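Side-chain contacts in natterin-like protein (PDB 6IUL), which probably acts as a pore-forming cytotoxin of the lamprey immune system, joining a jacalin-like lectin domain to an aerolysin-type toxin region: residues 9-14 / 113-118; 92-95 / 101-104; 128-131 / 136-139. All coordinates share one frame; numbering follows the deposited sequence.

Interaction 1 (9-14 / 113-118); sequences HIIGGQ and TEYKID
Ile11 and Tyr115 meet between two different sheets of the jacalin-like lectin domain, a beta-prism in which strands 6-12 and 114-117 face each other without sharing a backbone hydrogen bond. The two side chains cross at about a right angle. CD1 of Ile11 sits over one face of the Tyr115 ring, 4.1 Å from its centroid and shifted toward the rim, in a CH-pi contact whose closest approach is to Tyr115 CG, at 3.8 Å. In Tyr115, chi1 of -63° carries the ring toward Ile11, and chi2 of -84° presents its face to CD1. Two residues along each strand, His9 and Ile117 form the second pair: the methyl CD1 of Ile117 comes obliquely at the imidazole. Behind these pairs, Ile11 and Ile117 also pack on Leu80 and Leu78 of strand 75-82, respectively, and the backbone of Ile11 is hydrogen-bonded to that of Met138. Segment 113-118 also borders the second subunit: Asp118, just past the strand, forms a salt bridge with Lys172 of that subunit. A water bridges the two segments: it accepts from Asp118 N at 2.8 Å and lies 3.2 Å from His9 ND1, the same ring nitrogen that Ile117 CD1 approaches to 3.6 Å.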
loop_
_atom_site.group_PDB
_atom_site.type_symbol
_atom_site.label_atom_id
_atom_site.label_comp_id
_atom_site.label_asym_id
_atom_site.label_seq_id
_atom_site.Cartn_x
_atom_site.Cartn_y
_atom_site.Cartn_z
ATOM N N HIS A 9 1.774 -4.409 -38.101
ATOM C CA HIS A 9 1.661 -5.319 -39.228
ATOM C C HIS A 9 0.305 -5.079 -39.919
ATOM O O HIS A 9 -0.743 -5.447 -39.416
ATOM C CB HIS A 9 1.809 -6.761 -38.742
ATOM C CG HIS A 9 1.894 -7.773 -39.837
ATOM N ND1 HIS A 9 2.117 -9.116 -39.581
ATOM C CD2 HIS A 9 1.761 -7.660 -41.180
ATOM C CE1 HIS A 9 2.118 -9.783 -40.726
ATOM N NE2 HIS A 9 1.912 -8.923 -41.708
ATOM N N ILE A 10 0.362 -4.461 -41.095
ATOM C CA ILE A 10 -0.827 -4.053 -41.876
ATOM C C ILE A 10 -1.265 -5.151 -42.845
ATOM O O ILE A 10 -0.456 -5.718 -43.560
ATOM C CB ILE A 10 -0.532 -2.781 -42.651
ATOM C CG1 ILE A 10 -0.208 -1.653 -41.666
ATOM C CG2 ILE A 10 -1.692 -2.401 -43.566
ATOM C CD1 ILE A 10 0.196 -0.356 -42.362
ATOM N N ILE A 11 -2.550 -5.477 -42.831
ATOM C CA ILE A 11 -3.131 -6.488 -43.717
ATOM C C ILE A 11 -4.230 -5.878 -44.594
ATOM O O ILE A 11 -5.021 -5.048 -44.128
ATOM C CB ILE A 11 -3.704 -7.656 -42.916
ATOM C CG1 ILE A 11 -2.556 -8.525 -42.396
ATOM C CG2 ILE A 11 -4.641 -8.540 -43.764
ATOM C CD1 ILE A 11 -1.604 -9.111 -43.436
ATOM N N GLY A 12 -4.274 -6.277 -45.867
ATOM C CA GLY A 12 -5.297 -5.806 -46.791
ATOM C C GLY A 12 -4.834 -5.555 -48.218
ATOM O O GLY A 12 -3.955 -6.244 -48.713
ATOM N N GLY A 13 -5.432 -4.559 -48.875
ATOM C CA GLY A 13 -5.051 -4.169 -50.234
ATOM C C GLY A 13 -4.112 -2.979 -50.318
ATOM O O GLY A 13 -3.549 -2.572 -49.313
ATOM N N GLN A 14 -4.021 -2.372 -51.503
ATOM C CA GLN A 14 -3.077 -1.275 -51.810
ATOM C C GLN A 14 -3.722 0.060 -51.999
ATOM O O GLN A 14 -3.025 1.082 -52.033
ATOM C CB GLN A 14 -2.279 -1.603 -53.091
ATOM C CG GLN A 14 -1.866 -3.053 -53.197
ATOM C CD GLN A 14 -0.676 -3.352 -52.331
ATOM O OE1 GLN A 14 -0.719 -3.376 -51.085
ATOM N NE2 GLN A 14 0.429 -3.603 -53.004
ATOM N N THR A 113 -6.935 -17.099 -45.721
ATOM C CA THR A 113 -5.701 -17.180 -44.939
ATOM C C THR A 113 -5.727 -16.202 -43.731
ATOM O O THR A 113 -5.924 -15.014 -43.881
ATOM C CB THR A 113 -4.482 -16.869 -45.806
ATOM O OG1 THR A 113 -4.568 -17.625 -47.026
ATOM C CG2 THR A 113 -3.180 -17.279 -45.081
ATOM N N GLU A 114 -5.496 -16.767 -42.557
ATOM C CA GLU A 114 -5.401 -16.040 -41.317
ATOM C C GLU A 114 -3.952 -15.581 -41.057
ATOM O O GLU A 114 -3.007 -16.374 -41.095
ATOM C CB GLU A 114 -5.872 -16.954 -40.191
ATOM C CG GLU A 114 -5.732 -16.349 -38.799
ATOM C CD GLU A 114 -6.251 -17.251 -37.712
ATOM O OE1 GLU A 114 -6.693 -18.378 -38.008
ATOM O OE2 GLU A 114 -6.183 -16.879 -36.521
ATOM N N TYR A 115 -3.792 -14.292 -40.814
ATOM C CA TYR A 115 -2.497 -13.717 -40.467
ATOM C C TYR A 115 -2.501 -13.438 -38.973
ATOM O O TYR A 115 -3.185 -12.528 -38.476
ATOM C CB TYR A 115 -2.241 -12.462 -41.271
ATOM C CG TYR A 115 -2.178 -12.786 -42.741
ATOM C CD1 TYR A 115 -0.992 -13.250 -43.330
ATOM C CD2 TYR A 115 -3.302 -12.668 -43.529
ATOM C CE1 TYR A 115 -0.950 -13.573 -44.683
ATOM C CE2 TYR A 115 -3.272 -12.988 -44.888
ATOM C CZ TYR A 115 -2.107 -13.444 -45.457
ATOM O OH TYR A 115 -2.082 -13.744 -46.790
ATOM N N LYS A 116 -1.761 -14.279 -38.263
ATOM C CA LYS A 116 -1.635 -14.175 -36.836
ATOM C C LYS A 116 -0.560 -13.156 -36.550
ATOM O O LYS A 116 0.539 -13.299 -37.010
ATOM C CB LYS A 116 -1.330 -15.531 -36.226
ATOM C CG LYS A 116 -2.460 -16.544 -36.368
ATOM C CD LYS A 116 -2.101 -17.819 -35.608
ATOM C CE LYS A 116 -3.270 -18.669 -35.146
ATOM N NZ LYS A 116 -3.999 -19.363 -36.235
ATOM N N ILE A 117 -0.924 -12.118 -35.809
ATOM C CA ILE A 117 -0.102 -10.957 -35.652
ATOM C C ILE A 117 0.710 -11.033 -34.324
ATOM O O ILE A 117 0.212 -11.511 -33.280
ATOM C CB ILE A 117 -1.014 -9.710 -35.593
ATOM C CG1 ILE A 117 -1.918 -9.655 -36.829
ATOM C CG2 ILE A 117 -0.205 -8.426 -35.444
ATOM C CD1 ILE A 117 -1.210 -9.544 -38.183
ATOM N N ASP A 118 1.931 -10.521 -34.386
ATOM C CA ASP A 118 2.734 -10.305 -33.213
ATOM C C ASP A 118 2.211 -9.066 -32.425
ATOM O O ASP A 118 2.423 -7.934 -32.821
ATOM C CB ASP A 118 4.178 -10.076 -33.622
ATOM C CG ASP A 118 5.137 -9.923 -32.393
ATOM O OD1 ASP A 118 4.630 -9.877 -31.265
ATOM O OD2 ASP A 118 6.378 -9.773 -32.556
HETATM O O HOH W 1 3.144 -9.421 -36.600
#

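Interaction 2 (92-95 / 101-104); sequences IKFI and EFFA
Phe102 lays its CB over one face of the Phe94 ring, 3.8 Å from the centroid, a CH-pi contact displaced toward the rim. The rings themselves meet obliquely, planes at 33°, with Phe94 CE2 3.6 Å from Phe102 CD2. Phe94 reaches this place because its CG stands between the backbone N and the carbonyl carbon (chi1 60°), swinging the ring across to the neighbouring strand. On the other surface of the sheet, Lys93 runs extended past Phe103, its CD over one face of that ring, while Ile92 O lies at the ring edge in plane, 3.4 Å from Phe103 CD1. The lysine end continues to Glu101: CE is 3.4 Å from OE1, and NZ makes a long salt bridge to the same oxygen. These pairs belong to an antiparallel beta hairpin, strands 89-96 and 101-105, at one border of a four-stranded sheet of the jacalin-like lectin domain. Its register is set by reciprocal backbone hydrogen bonds between Ile92 and Ala104 and between Phe94 and Phe102, each 2.9 Å between N and O. Farther out, Leu33 touches both phenylalanines, Val35 packs on Phe102 and Ala104, and Phe67 meets the Phe94 ring edge-to-face.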
loop_
_atom_site.group_PDB
_atom_site.type_symbol
_atom_site.label_atom_id
_atom_site.label_comp_id
_atom_site.label_asym_id
_atom_site.label_seq_id
_atom_site.Cartn_x
_atom_site.Cartn_y
_atom_site.Cartn_z
ATOM N N ILE A 92 -11.229 -8.893 -38.552
ATOM C CA ILE A 92 -10.404 -8.677 -37.384
ATOM C C ILE A 92 -10.897 -9.612 -36.270
ATOM O O ILE A 92 -12.081 -9.682 -35.972
ATOM C CB ILE A 92 -10.591 -7.247 -36.861
ATOM C CG1 ILE A 92 -10.165 -6.235 -37.915
ATOM C CG2 ILE A 92 -9.819 -7.034 -35.556
ATOM C CD1 ILE A 92 -10.697 -4.838 -37.663
ATOM N N LYS A 93 -9.977 -10.334 -35.654
ATOM C CA LYS A 93 -10.271 -11.070 -34.465
ATOM C C LYS A 93 -9.196 -10.853 -33.393
ATOM O O LYS A 93 -8.017 -10.983 -33.670
ATOM C CB LYS A 93 -10.339 -12.551 -34.801
ATOM C CG LYS A 93 -10.630 -13.420 -33.588
ATOM C CD LYS A 93 -10.866 -14.860 -34.002
ATOM C CE LYS A 93 -11.119 -15.726 -32.782
ATOM N NZ LYS A 93 -11.275 -17.147 -33.211
ATOM N N PHE A 94 -9.620 -10.593 -32.152
ATOM C CA PHE A 94 -8.670 -10.673 -31.054
ATOM C C PHE A 94 -9.247 -11.326 -29.840
ATOM O O PHE A 94 -10.439 -11.389 -29.686
ATOM C CB PHE A 94 -8.054 -9.298 -30.713
ATOM C CG PHE A 94 -9.065 -8.247 -30.290
ATOM C CD1 PHE A 94 -9.542 -8.235 -28.992
ATOM C CD2 PHE A 94 -9.412 -7.212 -31.131
ATOM C CE1 PHE A 94 -10.405 -7.223 -28.538
ATOM C CE2 PHE A 94 -10.294 -6.207 -30.710
ATOM C CZ PHE A 94 -10.807 -6.209 -29.401
ATOM N N ILE A 95 -8.346 -11.822 -28.998
ATOM C CA ILE A 95 -8.697 -12.395 -27.728
ATOM C C ILE A 95 -7.879 -11.672 -26.675
ATOM O O ILE A 95 -6.665 -11.464 -26.855
ATOM C CB ILE A 95 -8.387 -13.913 -27.698
ATOM C CG1 ILE A 95 -9.217 -14.642 -28.761
ATOM C CG2 ILE A 95 -8.787 -14.487 -26.319
ATOM C CD1 ILE A 95 -8.775 -16.055 -29.031
ATOM N N GLU A 101 -13.411 -12.207 -26.268
ATOM C CA GLU A 101 -13.160 -12.329 -27.690
ATOM C C GLU A 101 -13.945 -11.283 -28.488
ATOM O O GLU A 101 -15.080 -10.942 -28.147
ATOM C CB GLU A 101 -13.524 -13.715 -28.168
ATOM C CG GLU A 101 -13.155 -13.960 -29.636
ATOM C CD GLU A 101 -13.558 -15.361 -30.197
ATOM O OE1 GLU A 101 -14.197 -15.403 -31.297
ATOM O OE2 GLU A 101 -13.191 -16.415 -29.582
ATOM N N PHE A 102 -13.311 -10.736 -29.528
ATOM C CA PHE A 102 -13.988 -9.823 -30.428
ATOM C C PHE A 102 -13.704 -10.253 -31.860
ATOM O O PHE A 102 -12.522 -10.486 -32.208
ATOM C CB PHE A 102 -13.510 -8.373 -30.228
ATOM C CG PHE A 102 -14.158 -7.401 -31.188
ATOM C CD1 PHE A 102 -15.515 -7.006 -31.021
ATOM C CD2 PHE A 102 -13.467 -6.943 -32.284
ATOM C CE1 PHE A 102 -16.102 -6.119 -31.898
ATOM C CE2 PHE A 102 -14.066 -6.077 -33.202
ATOM C CZ PHE A 102 -15.358 -5.652 -33.010
ATOM N N PHE A 103 -14.759 -10.360 -32.673
ATOM C CA PHE A 103 -14.619 -10.916 -34.017
ATOM C C PHE A 103 -15.558 -10.200 -34.960
ATOM O O PHE A 103 -16.761 -10.263 -34.782
ATOM C CB PHE A 103 -14.971 -12.412 -34.012
ATOM C CG PHE A 103 -14.608 -13.151 -35.302
ATOM C CD1 PHE A 103 -13.644 -12.661 -36.185
ATOM C CD2 PHE A 103 -15.189 -14.370 -35.597
ATOM C CE1 PHE A 103 -13.321 -13.335 -37.327
ATOM C CE2 PHE A 103 -14.845 -15.087 -36.746
ATOM C CZ PHE A 103 -13.908 -14.572 -37.608
ATOM N N ALA A 104 -15.004 -9.476 -35.922
ATOM C CA ALA A 104 -15.814 -8.778 -36.885
ATOM C C ALA A 104 -15.316 -9.114 -38.302
ATOM O O ALA A 104 -14.131 -8.944 -38.599
ATOM C CB ALA A 104 -15.746 -7.285 -36.611
#

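Interaction 3 (128-131 / 136-139); sequences QGRG and DSMG
Ser137 holds OG between its backbone N and carbonyl carbon (chi1 63°), which brings the hydroxyl beside Arg130, 3.6 Å from Arg130 CB. The arginine sets CG anti to its carbonyl carbon (chi1 -69°) and runs extended to NE; CB and CG pass the serine, and the guanidinium lies farther off, where NH2 hydrogen-bonds to Gly16 O. Asp136 also faces Arg130, with CB 3.3 Å from Arg130 O, and two residues opposite one make a classic beta bulge in the hairpin of strands 124-131 and 135-155 of the jacalin-like lectin domain. Within the bulge the bonding is uneven. Ser137 N gives to Arg130 O in the carbonyl plane at 2.9 Å, whereas Arg130 N reaches Ser137 O from above the carbonyl plane, 39° out of it. Gln128 and Gly139 form the next hydrogen-bonded pair, and Gly139 N hydrogen-bonds to Gln128 O at 2.8 Å. Between them Gly129 and Met138 approach to 4.0 Å between CA atoms, and Gly129 CA makes a CA-H...O contact with Ser137 O at 3.3 Å, while Met138 CG passes 3.6 Å from Gln128 O. Gln128 OE1 is hydrogen-bonded to Ser20 OG. The contact across the strands is thus mainly backbone hydrogen bonding, while the polar ends of Gln128 and Arg130 find their partners on or beside neighbouring strand 17-22.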
loop_
_atom_site.group_PDB
_atom_site.type_symbol
_atom_site.label_atom_id
_atom_site.label_comp_id
_atom_site.label_asym_id
_atom_site.label_seq_id
_atom_site.Cartn_x
_atom_site.Cartn_y
_atom_site.Cartn_z
ATOM N N GLN A 128 -3.280 1.950 -37.889
ATOM C CA GLN A 128 -2.674 2.607 -39.019
ATOM C C GLN A 128 -2.984 1.797 -40.239
ATOM O O GLN A 128 -2.977 0.555 -40.200
ATOM C CB GLN A 128 -1.143 2.700 -38.841
ATOM C CG GLN A 128 -0.409 3.482 -39.938
ATOM C CD GLN A 128 1.010 3.905 -39.503
ATOM O OE1 GLN A 128 1.191 4.470 -38.431
ATOM N NE2 GLN A 128 2.002 3.600 -40.335
ATOM N N GLY A 129 -3.259 2.471 -41.345
ATOM C CA GLY A 129 -3.550 1.768 -42.567
ATOM C C GLY A 129 -3.950 2.668 -43.719
ATOM O O GLY A 129 -3.458 3.797 -43.833
ATOM N N ARG A 130 -4.809 2.146 -44.596
ATOM C CA ARG A 130 -5.323 2.935 -45.712
ATOM C C ARG A 130 -6.816 2.684 -45.874
ATOM O O ARG A 130 -7.278 1.545 -45.781
ATOM C CB ARG A 130 -4.601 2.598 -47.020
ATOM C CG ARG A 130 -3.161 3.031 -47.094
ATOM C CD ARG A 130 -2.518 2.569 -48.398
ATOM N NE ARG A 130 -1.182 3.156 -48.530
ATOM C CZ ARG A 130 -0.956 4.459 -48.794
ATOM N NH1 ARG A 130 0.301 4.910 -48.898
ATOM N NH2 ARG A 130 -1.975 5.334 -48.978
ATOM N N GLY A 131 -7.554 3.762 -46.089
ATOM C CA GLY A 131 -8.998 3.709 -46.196
ATOM C C GLY A 131 -9.553 4.697 -47.208
ATOM O O GLY A 131 -8.947 5.747 -47.498
ATOM N N ASP A 136 -9.283 -0.327 -46.784
ATOM C CA ASP A 136 -8.435 -1.048 -47.734
ATOM C C ASP A 136 -7.368 -1.898 -47.054
ATOM O O ASP A 136 -7.095 -3.016 -47.463
ATOM C CB ASP A 136 -7.761 -0.040 -48.661
ATOM C CG ASP A 136 -8.751 0.675 -49.569
ATOM O OD1 ASP A 136 -9.292 1.720 -49.113
ATOM O OD2 ASP A 136 -8.941 0.183 -50.727
ATOM N N SER A 137 -6.760 -1.342 -46.015
ATOM C CA SER A 137 -5.813 -2.075 -45.210
ATOM C C SER A 137 -5.713 -1.478 -43.824
ATOM O O SER A 137 -5.954 -0.297 -43.606
ATOM C CB SER A 137 -4.452 -2.122 -45.929
ATOM O OG SER A 137 -3.960 -0.822 -46.069
ATOM N N MET A 138 -5.378 -2.302 -42.852
ATOM C CA MET A 138 -5.160 -1.779 -41.495
ATOM C C MET A 138 -4.319 -2.718 -40.670
ATOM O O MET A 138 -4.305 -3.950 -40.915
ATOM C CB MET A 138 -6.472 -1.551 -40.775
ATOM C CG MET A 138 -6.397 -0.525 -39.659
ATOM S SD MET A 138 -7.910 -0.375 -38.699
ATOM C CE MET A 138 -8.928 0.647 -39.707
ATOM N N GLY A 139 -3.621 -2.124 -39.679
ATOM C CA GLY A 139 -2.982 -2.895 -38.647
ATOM C C GLY A 139 -3.083 -2.173 -37.321
ATOM O O GLY A 139 -3.421 -0.986 -37.250
#

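In the fold
From the N terminus, segment 9-14 comes first and meets segment 113-118 only after 98 residues, the loop that interaction 1 closes. Within that loop lies interaction 2, a local hairpin contact between 92-95 and 101-104; strand 101-105 is followed directly by strand 114-117, and both border the same four-stranded sheet. Interaction 3 comes after interaction 1 has closed, as a second short hairpin, and crosses neither. Interactions 1 and 3 touch: Gly13 N lies 2.7 Å from Asp136 O, and strands 6-12 and 135-155 are neighbours. Interaction 1 therefore ties the sheet holding interaction 3 to that holding interaction 2; the centres of interactions 2 and 3 are about 17 Å apart.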